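Local coordinates for malate dehydrogenase (Entamoeba histolytica, PDB 3I0P), which probably catalyses the NAD-dependent interconversion of malate and oxaloacetate, at residues Ile99-Ala104 against Leu132-Glu137. Numbering follows the deposited sequence.
Sequences IGMKMA and LLAAQE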
ATOM      1  N   ILE A  99      -9.332   1.950 -20.798  1.00 19.55           N
ATOM      2  CA  ILE A  99      -9.436   0.661 -21.464  1.00 19.95           C
ATOM      3  C   ILE A  99      -8.855  -0.479 -20.599  1.00 20.21           C
ATOM      4  O   ILE A  99      -9.520  -1.499 -20.391  1.00 20.00           O
ATOM      5  CB  ILE A  99      -8.829   0.720 -22.873  1.00 20.02           C
ATOM      6  CG1 ILE A  99      -9.663   1.683 -23.729  1.00 19.25           C
ATOM      7  CG2 ILE A  99      -8.724  -0.705 -23.498  1.00 19.81           C
ATOM      8  CD1 ILE A  99      -8.967   2.169 -24.980  1.00 19.48           C
ATOM      9  N   GLY A 100      -7.650  -0.270 -20.061  1.00 20.53           N
ATOM     10  CA  GLY A 100      -6.984  -1.248 -19.200  1.00 20.79           C
ATOM     11  C   GLY A 100      -7.797  -1.701 -17.996  1.00 21.11           C
ATOM     12  O   GLY A 100      -7.909  -2.902 -17.733  1.00 21.61           O
ATOM     13  N   MET A 101      -8.362  -0.747 -17.265  1.00 21.06           N
ATOM     14  CA  MET A 101      -9.157  -1.057 -16.083  1.00 21.35           C
ATOM     15  C   MET A 101     -10.509  -1.672 -16.454  1.00 21.91           C
ATOM     16  O   MET A 101     -10.915  -2.674 -15.869  1.00 22.07           O
ATOM     17  CB  MET A 101      -9.326   0.184 -15.185  1.00 21.06           C
ATOM     18  CG  MET A 101     -10.221  -0.029 -13.965  1.00 20.01           C
ATOM     19  SD  MET A 101      -9.690  -1.326 -12.816  1.00 18.26           S
ATOM     20  CE  MET A 101      -8.585  -0.425 -11.733  1.00 15.49           C
ATOM     21  N   LYS A 102     -11.198  -1.086 -17.434  1.00 22.53           N
ATOM     22  CA  LYS A 102     -12.457  -1.658 -17.927  1.00 22.98           C
ATOM     23  C   LYS A 102     -12.243  -3.116 -18.297  1.00 23.12           C
ATOM     24  O   LYS A 102     -13.096  -3.966 -18.066  1.00 23.03           O
ATOM     25  CB  LYS A 102     -12.960  -0.901 -19.148  1.00 22.78           C
ATOM     26  CG  LYS A 102     -13.858   0.252 -18.831  1.00 23.47           C
ATOM     27  CD  LYS A 102     -14.131   1.104 -20.073  1.00 25.00           C
ATOM     28  CE  LYS A 102     -14.982   0.380 -21.120  1.00 25.54           C
ATOM     29  NZ  LYS A 102     -15.146   1.238 -22.337  1.00 27.03           N
ATOM     30  N   MET A 103     -11.081  -3.374 -18.876  1.00 23.69           N
ATOM     31  CA  MET A 103     -10.669  -4.696 -19.287  1.00 24.32           C
ATOM     32  C   MET A 103     -10.399  -5.580 -18.068  1.00 24.28           C
ATOM     33  O   MET A 103     -10.841  -6.729 -18.027  1.00 24.48           O
ATOM     34  CB  MET A 103      -9.431  -4.553 -20.153  1.00 24.66           C
ATOM     35  CG  MET A 103      -9.045  -5.766 -20.928  1.00 27.16           C
ATOM     36  SD  MET A 103      -8.082  -5.292 -22.382  1.00 31.13           S
ATOM     37  CE  MET A 103      -7.637  -6.950 -22.903  1.00 29.91           C
ATOM     38  N   ALA A 104      -9.703  -5.043 -17.066  1.00 23.97           N
ATOM     39  CA  ALA A 104      -9.496  -5.768 -15.814  1.00 23.87           C
ATOM     40  C   ALA A 104     -10.814  -6.078 -15.089  1.00 24.08           C
ATOM     41  O   ALA A 104     -10.954  -7.142 -14.483  1.00 23.95           O
ATOM     42  CB  ALA A 104      -8.551  -5.008 -14.910  1.00 23.70           C
ATOM     43  N   LEU A 132     -12.057   4.282  -9.201  1.00 17.86           N
ATOM     44  CA  LEU A 132     -13.483   4.589  -9.140  1.00 18.19           C
ATOM     45  C   LEU A 132     -14.286   3.771 -10.155  1.00 18.32           C
ATOM     46  O   LEU A 132     -15.384   3.315  -9.852  1.00 18.81           O
ATOM     47  CB  LEU A 132     -13.738   6.087  -9.326  1.00 18.25           C
ATOM     48  CG  LEU A 132     -13.335   7.024  -8.183  1.00 18.66           C
ATOM     49  CD1 LEU A 132     -13.392   8.470  -8.643  1.00 19.24           C
ATOM     50  CD2 LEU A 132     -14.198   6.826  -6.947  1.00 18.51           C
ATOM     51  N   LEU A 133     -13.735   3.570 -11.348  1.00 18.38           N
ATOM     52  CA  LEU A 133     -14.389   2.741 -12.351  1.00 18.63           C
ATOM     53  C   LEU A 133     -14.672   1.350 -11.797  1.00 19.09           C
ATOM     54  O   LEU A 133     -15.744   0.792 -12.022  1.00 19.81           O
ATOM     55  CB  LEU A 133     -13.539   2.637 -13.621  1.00 18.26           C
ATOM     56  CG  LEU A 133     -13.342   3.874 -14.504  1.00 18.52           C
ATOM     57  CD1 LEU A 133     -12.340   3.536 -15.620  1.00 18.50           C
ATOM     58  CD2 LEU A 133     -14.662   4.402 -15.095  1.00 16.88           C
ATOM     59  N   ALA A 134     -13.711   0.798 -11.063  1.00 19.39           N
ATOM     60  CA  ALA A 134     -13.845  -0.531 -10.487  1.00 19.59           C
ATOM     61  C   ALA A 134     -14.908  -0.583  -9.386  1.00 19.77           C
ATOM     62  O   ALA A 134     -15.723  -1.505  -9.360  1.00 19.55           O
ATOM     63  CB  ALA A 134     -12.506  -1.026  -9.975  1.00 19.47           C
ATOM     64  N   ALA A 135     -14.911   0.415  -8.503  1.00 20.04           N
ATOM     65  CA  ALA A 135     -15.890   0.483  -7.415  1.00 20.79           C
ATOM     66  C   ALA A 135     -17.347   0.621  -7.905  1.00 21.65           C
ATOM     67  O   ALA A 135     -18.278   0.080  -7.283  1.00 21.58           O
ATOM     68  CB  ALA A 135     -15.533   1.586  -6.453  1.00 20.34           C
ATOM     69  N   GLN A 136     -17.538   1.324  -9.023  1.00 22.57           N
ATOM     70  CA  GLN A 136     -18.867   1.486  -9.622  1.00 23.58           C
ATOM     71  C   GLN A 136     -19.450   0.165 -10.126  1.00 23.65           C
ATOM     72  O   GLN A 136     -20.665   0.000 -10.132  1.00 23.45           O
ATOM     73  CB  GLN A 136     -18.828   2.481 -10.774  1.00 23.71           C
ATOM     74  CG  GLN A 136     -18.748   3.928 -10.362  1.00 26.76           C
ATOM     75  CD  GLN A 136     -18.239   4.811 -11.503  1.00 30.82           C
ATOM     76  OE1 GLN A 136     -18.497   4.531 -12.687  1.00 32.55           O
ATOM     77  NE2 GLN A 136     -17.504   5.874 -11.154  1.00 31.05           N
ATOM     78  N   GLU A 137     -18.576  -0.746 -10.562  1.00 24.01           N
ATOM     79  CA  GLU A 137     -18.955  -2.088 -11.024  1.00 24.29           C
ATOM     80  C   GLU A 137     -18.940  -3.146  -9.914  1.00 23.97           C
ATOM     81  O   GLU A 137     -18.968  -4.344 -10.209  1.00 24.32           O
ATOM     82  CB  GLU A 137     -18.024  -2.564 -12.158  1.00 24.73           C
ATOM     83  CG  GLU A 137     -18.052  -1.740 -13.439  1.00 26.79           C
ATOM     84  CD  GLU A 137     -19.458  -1.502 -13.931  1.00 30.41           C
ATOM     85  OE1 GLU A 137     -20.211  -2.493 -14.084  1.00 31.02           O
ATOM     86  OE2 GLU A 137     -19.815  -0.320 -14.143  1.00 32.54           O
TER
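Met-101 reaches across from one helix and meets Leu-133 and Ala-134 of the next, and nearly all the touching between 99-104 and 132-137 runs through this one side chain. A trans first torsion (chi1 176°) swings CG away from the backbone N and out across the gap; bends at the next two torsions then bring the sulfur against the methyl of Ala-134. Met-101 SD lies 4.0 Å from Ala-134 CB, and both residues are buried: this is the close part of the contact. One step back along the chain, Met-101 CG comes alongside Leu-133 CB at 4.3 Å, so the methionine is touched at two points by consecutive residues. No hydrogen bond links the segments; the join is wholly apolar, and the backbones come nearest at the CA atoms of Met-101 and Ala-134, 7.3 Å apart.

Both helices are connections of the large mixed sheet. Helix 93-111 makes the beta-alpha-beta crossover between the adjacent parallel strands 83-87 and 113-121, while helix 127-136 leads from 113-121 to 139-145, with strand 282-290 lying between them. On its sheet side, helix 93-111 sets Met-103 and Ala-104 against Val-116 of strand 113-121. The bound NAD is about 12 Å from the Met-101 side chain.

The packing thins out toward solvent. Leu-133 is partly exposed, and Lys-102, exposed, keeps its CG 4.8 Å from Leu-133 CD1 while the rest of its chain leads away. At Glu-137 the link is polar: its carbonyl O accepts a hydrogen bond from Lys-109 NZ, further along helix 93-111.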